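Long-range contacts in EAL domain protein (Vibrio cholerae serotype O1, PDB 6IJ2), which hydrolyses the cyclic dinucleotides c-di-GMP and cGAMP as a metal-dependent phosphodiesterase of the EAL family, here holding the linear product 5'-pGpG: residues F30-N35 against Y238-G243; V34-K39 against E232-Y237; E40-E45 against T89-I94. The protein carries 1 engineered substitution. One frame throughout, in Å; residues are numbered along the deposited sequence.

Contact 1. Residues F30-N35 against Y238-G243; sequences FQPIVN and YFAKPG. With nucleotides of chain B.
The amide of Gln31 sits between a backbone carbonyl and a bound guanine base. Its NE2 gives a nearly straight hydrogen bond to Ala240 O (3.0 Å, 165° at the hydrogen), lying in the carbonyl plane of Ala240 while that oxygen lies in the plane of the amide. The same NE2 comes within 3.1 Å of N7 of G1 of chain B, the guanine of the bound product. Gln31 gets there fully stretched: CG stands anti to the backbone N (chi1 -176°) and the chain runs straight on. OE1 accepts from NE2 of Gln235, which fixes which way round the amide sits. Pro242 lines the same pocket, its CG 3.7 Å from O2' of G1 of chain B.

At one end, Phe30 and Gly243 form an antiparallel hydrogen-bonded pair, with Gly243 N to Phe30 O at 2.7 Å. Beyond Gln31 the contact is apolar: Pro32 CG rests on Ala240 CB at 3.7 Å, and Val34 CG2 on the ring of Phe239, whose CD1 is 4.0 Å away. Strand 41-49 flanks 30-35 through backbone bonds from Gln31 and Ile33, while Phe223 of helix 220-229 and Phe254 of helix 252-255 pack against Phe239.

Contact 2. Residues V34-K39 against E232-Y237; sequences VNCRTK and ELMQGY. With nucleotides of chain B.
The Arg37 and Glu232 side chains run alongside each other in the same direction, the guanidinium and carboxylate planes 55° apart. The carboxylate comes to the edge of the guanidinium, and NH1 alone makes the salt bridge, 2.7 Å from Glu232 OE1; its hydrogen bond to OE2 is bent and weak. A kink at chi3 (77°) in the otherwise extended arginine brings NH1 round to the acid. The Asn35 amide also runs alongside Glu232, its ND2 3.6 Å from OE1, while its OD1 accepts from Arg37 N, closing an Asx turn, and from Thr38 N, completing an Asx motif. Leu233 CD2 touches Asn35 CB (4.1 Å).

On the sheet face of Val34 and Met234, Cys36 SG lies alongside the thioether, 3.8 Å from Met234 SD, and Phe223 and Phe254 pack around it. Three backbone bonds hold the edges, ending with Cys36 N to Glu232 O (2.9 Å).

Further along 232-237, the Tyr237 ring lies flat on the guanine of G1 of chain B, and Tyr237 N donates almost straight to its O6 (2.8 Å). That bond would be consistent with preferring guanine over adenine, which carries an amino donor there; at the far end one NH1 serves both Glu232 oxygens.

Contact 3. Residues E40-E45 against T89-I94; sequences EIFGYE and TSKLSI. With CA (calcium ion), chain J.
Three backbone hydrogen bonds join 40-45 to 89-94 as parallel strands. Lys91 N donates to Phe42 O at 3.2 Å, in the carbonyl plane and on a lone pair; Tyr44 N then donates to Lys91 O, and Ser93 N to Tyr44 O. Between these bonds, Gly43 CA approaches Lys91 O to 3.1 Å. Ser90 OG closes on the same glycine, 3.3 Å from its CA.

The aliphatic chain of Lys91 packs on Phe42. CG of Lys91 sits over one face of the ring, off toward the rim, in a CH-pi contact 4.2 Å from the ring centroid and 22° off the normal. Lys91 folds at chi2 (-92°) and again at chi4, and these bends leave its NZ by the rim of the ring, 3.7 Å from Phe42 CE1.

These are the second and third strands of the TIM-like barrel characteristic of EAL domains, joined by a crossover that includes helix 68-85. Strand 41-49 carries a classic beta bulge here, in which Phe42 and Gly43 both face Ile33 of the preceding strand.

Metal binding belongs to Glu45, on the sheet face it shares with Ser93. Its chain is fully extended, with CG anti to the backbone N (chi1 179°), and OE2 binds the calcium ion at 2.4 Å. OE1 accepts a hydrogen bond from a water that is itself a calcium ligand, as well as one from Gln235 NE2, so both oxygens are engaged and the carboxylate is held against turning. Asn95, Glu128, Asp158 and a phosphate of the bound RNA share the ion. Ser93 OG bonds to Glu128 OE1, a second-shell link to another ligand of the same metal.

How the contacts relate
Strand 27-35 is the hub. Contacts 1 and 2 follow one another along its edge with 233-244, sharing Val34 and Asn35, their centres 9 Å apart; together they close the first strand of the barrel onto the last. Its other edge meets segment 40-45 of contact 3, through Ile33 N to Gly43 O (2.7 Å) and Asn35 N to Glu40 O (2.8 Å). Gln235 wires all three to the active site: its NE2 lies 2.9 Å from Gln31 OE1 and 2.9 Å from Glu45 OE1. At the ligand, residues of contacts 1 and 2 meet the guanine base of the product, while contact 3 supplies a ligand to the calcium ion that also holds a phosphate.

Contact 1. Residues F30-N35 against Y238-G243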
loop_
_atom_site.group_PDB
_atom_site.type_symbol
_atom_site.label_atom_id
_atom_site.label_comp_id
_atom_site.label_asym_id
_atom_site.label_seq_id
_atom_site.Cartn_x
_atom_site.Cartn_y
_atom_site.Cartn_z
ATOM N N PHE A 30 21.827 -15.246 -7.597
ATOM C CA PHE A 30 21.437 -14.265 -8.600
ATOM C C PHE A 30 20.254 -14.801 -9.388
ATOM O O PHE A 30 20.230 -15.973 -9.772
ATOM C CB PHE A 30 22.621 -13.930 -9.561
ATOM C CG PHE A 30 23.786 -13.297 -8.867
ATOM C CD1 PHE A 30 23.823 -11.926 -8.658
ATOM C CD2 PHE A 30 24.821 -14.079 -8.375
ATOM C CE1 PHE A 30 24.901 -11.339 -7.991
ATOM C CE2 PHE A 30 25.894 -13.504 -7.709
ATOM C CZ PHE A 30 25.935 -12.132 -7.517
ATOM N N GLN A 31 19.269 -13.937 -9.632
ATOM C CA GLN A 31 18.107 -14.341 -10.399
ATOM C C GLN A 31 17.928 -13.389 -11.572
ATOM O O GLN A 31 17.884 -12.162 -11.372
ATOM C CB GLN A 31 16.831 -14.360 -9.537
ATOM C CG GLN A 31 15.640 -14.884 -10.314
ATOM C CD GLN A 31 14.375 -14.916 -9.487
ATOM O OE1 GLN A 31 14.173 -14.060 -8.627
ATOM N NE2 GLN A 31 13.511 -15.909 -9.740
ATOM N N PRO A 32 17.805 -13.897 -12.799
ATOM C CA PRO A 32 17.742 -12.997 -13.961
ATOM C C PRO A 32 16.413 -12.259 -14.093
ATOM O O PRO A 32 15.342 -12.752 -13.723
ATOM C CB PRO A 32 17.971 -13.936 -15.153
ATOM C CG PRO A 32 17.537 -15.268 -14.679
ATOM C CD PRO A 32 17.868 -15.313 -13.198
ATOM N N ILE A 33 16.518 -11.039 -14.612
ATOM C CA ILE A 33 15.394 -10.229 -15.056
ATOM C C ILE A 33 15.449 -10.242 -16.574
ATOM O O ILE A 33 16.491 -9.920 -17.147
ATOM C CB ILE A 33 15.504 -8.795 -14.508
ATOM C CG1 ILE A 33 15.466 -8.813 -12.973
ATOM C CG2 ILE A 33 14.406 -7.890 -15.074
ATOM C CD1 ILE A 33 15.919 -7.493 -12.337
ATOM N N VAL A 34 14.349 -10.617 -17.219
ATOM C CA VAL A 34 14.333 -10.870 -18.659
ATOM C C VAL A 34 13.557 -9.755 -19.332
ATOM O O VAL A 34 12.491 -9.364 -18.846
ATOM C CB VAL A 34 13.702 -12.237 -18.974
ATOM C CG1 VAL A 34 13.652 -12.475 -20.469
ATOM C CG2 VAL A 34 14.464 -13.351 -18.287
ATOM N N ASN A 35 14.100 -9.222 -20.432
ATOM C CA ASN A 35 13.321 -8.370 -21.326
ATOM C C ASN A 35 12.584 -9.287 -22.293
ATOM O O ASN A 35 13.204 -9.879 -23.183
ATOM C CB ASN A 35 14.222 -7.392 -22.075
ATOM C CG ASN A 35 13.438 -6.431 -22.926
ATOM O OD1 ASN A 35 12.570 -6.836 -23.701
ATOM N ND2 ASN A 35 13.716 -5.149 -22.770
ATOM N N TYR A 238 9.381 -19.033 -13.608
ATOM C CA TYR A 238 9.123 -19.431 -14.988
ATOM C C TYR A 238 10.345 -19.206 -15.868
ATOM O O TYR A 238 10.596 -19.985 -16.795
ATOM C CB TYR A 238 7.928 -18.670 -15.555
ATOM C CG TYR A 238 7.663 -19.010 -17.004
ATOM C CD1 TYR A 238 7.261 -20.285 -17.372
ATOM C CD2 TYR A 238 7.834 -18.059 -18.005
ATOM C CE1 TYR A 238 7.037 -20.613 -18.702
ATOM C CE2 TYR A 238 7.609 -18.378 -19.345
ATOM C CZ TYR A 238 7.202 -19.654 -19.679
ATOM O OH TYR A 238 6.972 -19.981 -20.994
ATOM N N PHE A 239 11.126 -18.166 -15.581
ATOM C CA PHE A 239 12.334 -17.882 -16.352
ATOM C C PHE A 239 13.553 -18.598 -15.780
ATOM O O PHE A 239 14.262 -19.307 -16.504
ATOM C CB PHE A 239 12.566 -16.370 -16.410
ATOM C CG PHE A 239 11.407 -15.620 -16.989
ATOM C CD1 PHE A 239 11.194 -15.600 -18.360
ATOM C CD2 PHE A 239 10.497 -14.976 -16.161
ATOM C CE1 PHE A 239 10.100 -14.925 -18.901
ATOM C CE2 PHE A 239 9.405 -14.304 -16.699
ATOM C CZ PHE A 239 9.208 -14.275 -18.066
ATOM N N ALA A 240 13.799 -18.434 -14.483
ATOM C CA ALA A 240 14.893 -19.130 -13.828
ATOM C C ALA A 240 14.819 -18.860 -12.341
ATOM O O ALA A 240 14.606 -17.718 -11.926
ATOM C CB ALA A 240 16.259 -18.677 -14.364
ATOM N N LYS A 241 15.011 -19.915 -11.555
ATOM C CA LYS A 241 15.209 -19.768 -10.128
ATOM C C LYS A 241 16.535 -19.060 -9.855
ATOM O O LYS A 241 17.426 -19.054 -10.706
ATOM C CB LYS A 241 15.205 -21.138 -9.454
ATOM C CG LYS A 241 13.973 -21.990 -9.734
ATOM C CD LYS A 241 14.174 -23.393 -9.171
ATOM C CE LYS A 241 13.096 -24.358 -9.631
ATOM N NZ LYS A 241 13.374 -25.745 -9.147
ATOM N N PRO A 242 16.687 -18.462 -8.673
ATOM C CA PRO A 242 17.992 -17.914 -8.279
ATOM C C PRO A 242 19.103 -18.952 -8.388
ATOM O O PRO A 242 18.906 -20.137 -8.119
ATOM C CB PRO A 242 17.767 -17.491 -6.824
ATOM C CG PRO A 242 16.269 -17.176 -6.770
ATOM C CD PRO A 242 15.648 -18.227 -7.645
ATOM N N GLY A 243 20.288 -18.495 -8.778
ATOM C CA GLY A 243 21.411 -19.402 -8.877
ATOM C C GLY A 243 22.473 -19.092 -7.848
ATOM O O GLY A 243 22.980 -17.967 -7.797
ATOM O OP3 G B 1 10.555 -9.031 -3.709
ATOM P P G B 1 11.425 -9.526 -2.675
ATOM O OP1 G B 1 12.775 -9.104 -2.887
ATOM O OP2 G B 1 10.804 -9.160 -1.445
ATOM O "O5'" G B 1 11.292 -11.086 -2.827
ATOM C "C5'" G B 1 12.324 -11.872 -3.413
ATOM C "C4'" G B 1 12.079 -13.334 -3.127
ATOM O "O4'" G B 1 11.182 -13.872 -4.118
ATOM C "C3'" G B 1 13.311 -14.246 -3.142
ATOM O "O3'" G B 1 13.382 -15.103 -2.021
ATOM C "C2'" G B 1 13.099 -15.096 -4.387
ATOM O "O2'" G B 1 13.582 -16.405 -4.323
ATOM C "C1'" G B 1 11.583 -15.164 -4.447
ATOM N N9 G B 1 11.080 -15.478 -5.776
ATOM C C8 G B 1 11.618 -15.089 -6.977
ATOM N N7 G B 1 10.940 -15.515 -8.002
ATOM C C5 G B 1 9.885 -16.218 -7.446
ATOM C C6 G B 1 8.810 -16.903 -8.066
ATOM O O6 G B 1 8.578 -17.040 -9.259
ATOM N N1 G B 1 7.969 -17.488 -7.130
ATOM C C2 G B 1 8.135 -17.411 -5.773
ATOM N N2 G B 1 7.210 -18.022 -5.038
ATOM N N3 G B 1 9.121 -16.763 -5.183
ATOM C C4 G B 1 9.953 -16.193 -6.073
#

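Contact 2. Residues V34-K39 against E232-Y237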
loop_
_atom_site.group_PDB
_atom_site.type_symbol
_atom_site.label_atom_id
_atom_site.label_comp_id
_atom_site.label_asym_id
_atom_site.label_seq_id
_atom_site.Cartn_x
_atom_site.Cartn_y
_atom_site.Cartn_z
ATOM N N VAL A 34 14.349 -10.617 -17.219
ATOM C CA VAL A 34 14.333 -10.870 -18.659
ATOM C C VAL A 34 13.557 -9.755 -19.332
ATOM O O VAL A 34 12.491 -9.364 -18.846
ATOM C CB VAL A 34 13.702 -12.237 -18.974
ATOM C CG1 VAL A 34 13.652 -12.475 -20.469
ATOM C CG2 VAL A 34 14.464 -13.351 -18.287
ATOM N N ASN A 35 14.100 -9.222 -20.432
ATOM C CA ASN A 35 13.321 -8.370 -21.326
ATOM C C ASN A 35 12.584 -9.287 -22.293
ATOM O O ASN A 35 13.204 -9.879 -23.183
ATOM C CB ASN A 35 14.222 -7.392 -22.075
ATOM C CG ASN A 35 13.438 -6.431 -22.926
ATOM O OD1 ASN A 35 12.570 -6.836 -23.701
ATOM N ND2 ASN A 35 13.716 -5.149 -22.770
ATOM N N CYS A 36 11.263 -9.407 -22.120
ATOM C CA CYS A 36 10.465 -10.363 -22.882
ATOM C C CYS A 36 10.258 -9.950 -24.331
ATOM O O CYS A 36 9.847 -10.785 -25.141
ATOM C CB CYS A 36 9.112 -10.568 -22.196
ATOM S SG CYS A 36 9.339 -11.424 -20.631
ATOM N N ARG A 37 10.529 -8.699 -24.674
ATOM C CA ARG A 37 10.423 -8.286 -26.064
ATOM C C ARG A 37 11.676 -8.669 -26.849
ATOM O O ARG A 37 11.583 -9.280 -27.916
ATOM C CB ARG A 37 10.184 -6.783 -26.144
ATOM C CG ARG A 37 9.559 -6.350 -27.451
ATOM C CD ARG A 37 9.617 -4.852 -27.594
ATOM N NE ARG A 37 10.960 -4.432 -27.960
ATOM C CZ ARG A 37 11.762 -3.710 -27.188
ATOM N NH1 ARG A 37 11.361 -3.300 -25.998
ATOM N NH2 ARG A 37 12.966 -3.386 -27.622
ATOM N N THR A 38 12.857 -8.322 -26.332
ATOM C CA THR A 38 14.120 -8.602 -27.013
ATOM C C THR A 38 14.682 -9.980 -26.694
ATOM O O THR A 38 15.614 -10.433 -27.378
ATOM C CB THR A 38 15.169 -7.565 -26.617
ATOM O OG1 THR A 38 15.443 -7.704 -25.216
ATOM C CG2 THR A 38 14.658 -6.162 -26.880
ATOM N N LYS A 39 14.168 -10.622 -25.646
ATOM C CA LYS A 39 14.611 -11.920 -25.144
ATOM C C LYS A 39 16.017 -11.865 -24.566
ATOM O O LYS A 39 16.635 -12.901 -24.324
ATOM C CB LYS A 39 14.495 -13.002 -26.226
ATOM C CG LYS A 39 13.060 -13.159 -26.714
ATOM C CD LYS A 39 12.929 -14.193 -27.812
ATOM C CE LYS A 39 11.536 -14.147 -28.425
ATOM N NZ LYS A 39 11.420 -15.034 -29.621
ATOM N N GLU A 232 7.429 -5.392 -20.250
ATOM C CA GLU A 232 8.612 -5.931 -20.908
ATOM C C GLU A 232 9.511 -6.678 -19.933
ATOM O O GLU A 232 9.858 -7.831 -20.183
ATOM C CB GLU A 232 9.389 -4.809 -21.597
ATOM C CG GLU A 232 8.597 -4.142 -22.703
ATOM C CD GLU A 232 9.495 -3.398 -23.681
ATOM O OE1 GLU A 232 10.713 -3.328 -23.428
ATOM O OE2 GLU A 232 8.984 -2.902 -24.709
ATOM N N LEU A 233 9.848 -6.062 -18.801
ATOM C CA LEU A 233 10.747 -6.688 -17.840
ATOM C C LEU A 233 9.982 -7.643 -16.935
ATOM O O LEU A 233 8.969 -7.266 -16.322
ATOM C CB LEU A 233 11.464 -5.631 -16.997
ATOM C CG LEU A 233 12.261 -4.584 -17.761
ATOM C CD1 LEU A 233 12.967 -3.630 -16.796
ATOM C CD2 LEU A 233 13.262 -5.274 -18.678
ATOM N N MET A 234 10.468 -8.880 -16.834
ATOM C CA MET A 234 9.842 -9.866 -15.963
ATOM C C MET A 234 10.902 -10.660 -15.213
ATOM O O MET A 234 12.063 -10.752 -15.627
ATOM C CB MET A 234 8.933 -10.825 -16.751
ATOM C CG MET A 234 7.762 -10.116 -17.436
ATOM S SD MET A 234 6.566 -11.292 -18.081
ATOM C CE MET A 234 5.847 -10.386 -19.456
ATOM N N GLN A 235 10.471 -11.242 -14.102
ATOM C CA GLN A 235 11.325 -12.033 -13.233
ATOM C C GLN A 235 10.462 -13.132 -12.633
ATOM O O GLN A 235 9.272 -12.921 -12.388
ATOM C CB GLN A 235 11.934 -11.129 -12.154
ATOM C CG GLN A 235 12.896 -11.771 -11.224
ATOM C CD GLN A 235 13.481 -10.774 -10.232
ATOM O OE1 GLN A 235 13.239 -9.557 -10.315
ATOM N NE2 GLN A 235 14.243 -11.279 -9.293
ATOM N N GLY A 236 11.039 -14.302 -12.411
ATOM C CA GLY A 236 10.268 -15.354 -11.775
ATOM C C GLY A 236 10.784 -16.738 -12.113
ATOM O O GLY A 236 11.565 -16.939 -13.041
ATOM N N TYR A 237 10.298 -17.710 -11.328
ATOM C CA TYR A 237 10.675 -19.107 -11.523
ATOM C C TYR A 237 10.404 -19.583 -12.945
ATOM O O TYR A 237 11.108 -20.467 -13.442
ATOM C CB TYR A 237 9.927 -19.999 -10.532
ATOM C CG TYR A 237 10.364 -19.868 -9.083
ATOM C CD1 TYR A 237 11.492 -19.132 -8.725
ATOM C CD2 TYR A 237 9.652 -20.498 -8.077
ATOM C CE1 TYR A 237 11.887 -19.022 -7.398
ATOM C CE2 TYR A 237 10.031 -20.389 -6.748
ATOM C CZ TYR A 237 11.151 -19.654 -6.414
ATOM O OH TYR A 237 11.530 -19.556 -5.090
ATOM O OP3 G B 1 10.555 -9.031 -3.709
ATOM P P G B 1 11.425 -9.526 -2.675
ATOM O OP1 G B 1 12.775 -9.104 -2.887
ATOM O OP2 G B 1 10.804 -9.160 -1.445
ATOM O "O5'" G B 1 11.292 -11.086 -2.827
ATOM C "C5'" G B 1 12.324 -11.872 -3.413
ATOM C "C4'" G B 1 12.079 -13.334 -3.127
ATOM O "O4'" G B 1 11.182 -13.872 -4.118
ATOM C "C3'" G B 1 13.311 -14.246 -3.142
ATOM O "O3'" G B 1 13.382 -15.103 -2.021
ATOM C "C2'" G B 1 13.099 -15.096 -4.387
ATOM O "O2'" G B 1 13.582 -16.405 -4.323
ATOM C "C1'" G B 1 11.583 -15.164 -4.447
ATOM N N9 G B 1 11.080 -15.478 -5.776
ATOM C C8 G B 1 11.618 -15.089 -6.977
ATOM N N7 G B 1 10.940 -15.515 -8.002
ATOM C C5 G B 1 9.885 -16.218 -7.446
ATOM C C6 G B 1 8.810 -16.903 -8.066
ATOM O O6 G B 1 8.578 -17.040 -9.259
ATOM N N1 G B 1 7.969 -17.488 -7.130
ATOM C C2 G B 1 8.135 -17.411 -5.773
ATOM N N2 G B 1 7.210 -18.022 -5.038
ATOM N N3 G B 1 9.121 -16.763 -5.183
ATOM C C4 G B 1 9.953 -16.193 -6.073
#

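Contact 3. Residues E40-E45 against T89-I94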
loop_
_atom_site.group_PDB
_atom_site.type_symbol
_atom_site.label_atom_id
_atom_site.label_comp_id
_atom_site.label_asym_id
_atom_site.label_seq_id
_atom_site.Cartn_x
_atom_site.Cartn_y
_atom_site.Cartn_z
ATOM N N GLU A 40 16.514 -10.668 -24.304
ATOM C CA GLU A 40 17.797 -10.471 -23.657
ATOM C C GLU A 40 17.620 -10.349 -22.149
ATOM O O GLU A 40 16.550 -10.011 -21.641
ATOM C CB GLU A 40 18.483 -9.220 -24.206
ATOM C CG GLU A 40 18.771 -9.304 -25.707
ATOM C CD GLU A 40 19.194 -7.976 -26.308
ATOM O OE1 GLU A 40 19.215 -6.962 -25.576
ATOM O OE2 GLU A 40 19.505 -7.948 -27.521
ATOM N N ILE A 41 18.700 -10.626 -21.431
ATOM C CA ILE A 41 18.690 -10.479 -19.981
ATOM C C ILE A 41 18.949 -9.016 -19.641
ATOM O O ILE A 41 19.960 -8.440 -20.055
ATOM C CB ILE A 41 19.725 -11.408 -19.329
ATOM C CG1 ILE A 41 19.276 -12.860 -19.511
ATOM C CG2 ILE A 41 19.918 -11.052 -17.865
ATOM C CD1 ILE A 41 20.272 -13.884 -19.025
ATOM N N PHE A 42 18.017 -8.419 -18.893
ATOM C CA PHE A 42 18.147 -7.037 -18.441
ATOM C C PHE A 42 19.163 -6.930 -17.311
ATOM O O PHE A 42 19.907 -5.944 -17.215
ATOM C CB PHE A 42 16.758 -6.534 -17.981
ATOM C CG PHE A 42 16.804 -5.265 -17.172
ATOM C CD1 PHE A 42 16.793 -4.028 -17.805
ATOM C CD2 PHE A 42 16.885 -5.307 -15.781
ATOM C CE1 PHE A 42 16.845 -2.863 -17.071
ATOM C CE2 PHE A 42 16.940 -4.140 -15.039
ATOM C CZ PHE A 42 16.917 -2.918 -15.683
ATOM N N GLY A 43 19.190 -7.929 -16.438
ATOM C CA GLY A 43 20.091 -7.919 -15.302
ATOM C C GLY A 43 19.774 -9.074 -14.371
ATOM O O GLY A 43 19.037 -9.991 -14.728
ATOM N N TYR A 44 20.363 -9.018 -13.171
ATOM C CA TYR A 44 20.151 -10.038 -12.144
ATOM C C TYR A 44 19.944 -9.375 -10.795
ATOM O O TYR A 44 20.647 -8.416 -10.461
ATOM C CB TYR A 44 21.358 -10.997 -12.018
ATOM C CG TYR A 44 21.576 -11.896 -13.206
ATOM C CD1 TYR A 44 22.207 -11.423 -14.352
ATOM C CD2 TYR A 44 21.167 -13.220 -13.179
ATOM C CE1 TYR A 44 22.407 -12.232 -15.439
ATOM C CE2 TYR A 44 21.360 -14.043 -14.266
ATOM C CZ TYR A 44 21.987 -13.544 -15.393
ATOM O OH TYR A 44 22.190 -14.354 -16.488
ATOM N N GLU A 45 19.002 -9.902 -10.012
ATOM C CA GLU A 45 18.839 -9.483 -8.632
ATOM C C GLU A 45 19.740 -10.346 -7.755
ATOM O O GLU A 45 19.765 -11.576 -7.904
ATOM C CB GLU A 45 17.379 -9.595 -8.182
ATOM C CG GLU A 45 17.212 -9.179 -6.744
ATOM C CD GLU A 45 15.794 -9.274 -6.230
ATOM O OE1 GLU A 45 14.916 -9.841 -6.925
ATOM O OE2 GLU A 45 15.578 -8.757 -5.119
ATOM N N THR A 89 27.631 -8.291 -17.306
ATOM C CA THR A 89 27.773 -7.071 -18.092
ATOM C C THR A 89 26.473 -6.285 -18.219
ATOM O O THR A 89 26.476 -5.201 -18.820
ATOM C CB THR A 89 28.345 -7.387 -19.483
ATOM O OG1 THR A 89 27.494 -8.303 -20.179
ATOM C CG2 THR A 89 29.748 -8.002 -19.355
ATOM N N SER A 90 25.378 -6.777 -17.637
ATOM C CA SER A 90 24.119 -6.056 -17.567
ATOM C C SER A 90 23.915 -5.533 -16.138
ATOM O O SER A 90 24.880 -5.370 -15.382
ATOM C CB SER A 90 22.988 -6.975 -18.048
ATOM O OG SER A 90 22.840 -8.098 -17.196
ATOM N N LYS A 91 22.662 -5.271 -15.767
ATOM C CA LYS A 91 22.376 -4.610 -14.496
ATOM C C LYS A 91 22.507 -5.560 -13.306
ATOM O O LYS A 91 22.204 -6.752 -13.400
ATOM C CB LYS A 91 20.977 -3.994 -14.525
ATOM C CG LYS A 91 20.813 -2.910 -15.601
ATOM C CD LYS A 91 21.116 -1.525 -15.065
ATOM C CE LYS A 91 21.020 -0.469 -16.163
ATOM N NZ LYS A 91 19.658 -0.422 -16.756
ATOM N N LEU A 92 23.003 -5.019 -12.192
ATOM C CA LEU A 92 23.022 -5.695 -10.901
ATOM C C LEU A 92 22.041 -4.982 -9.970
ATOM O O LEU A 92 22.183 -3.782 -9.711
ATOM C CB LEU A 92 24.439 -5.702 -10.319
ATOM C CG LEU A 92 24.570 -6.259 -8.897
ATOM C CD1 LEU A 92 24.181 -7.740 -8.859
ATOM C CD2 LEU A 92 25.931 -6.015 -8.290
ATOM N N SER A 93 21.052 -5.714 -9.464
ATOM C CA SER A 93 19.999 -5.135 -8.630
ATOM C C SER A 93 20.175 -5.632 -7.204
ATOM O O SER A 93 20.243 -6.841 -6.972
ATOM C CB SER A 93 18.619 -5.497 -9.158
ATOM O OG SER A 93 17.621 -4.668 -8.578
ATOM N N ILE A 94 20.261 -4.698 -6.259
ATOM C CA ILE A 94 20.590 -5.007 -4.873
ATOM C C ILE A 94 19.441 -4.549 -3.999
ATOM O O ILE A 94 18.909 -3.449 -4.183
ATOM C CB ILE A 94 21.905 -4.341 -4.424
ATOM C CG1 ILE A 94 23.051 -4.819 -5.317
ATOM C CG2 ILE A 94 22.214 -4.670 -2.957
ATOM C CD1 ILE A 94 24.314 -3.978 -5.193
HETATM CA CA CA J . 13.765 -7.400 -4.300
HETATM O O HOH W 1 12.676 -8.670 -5.905
#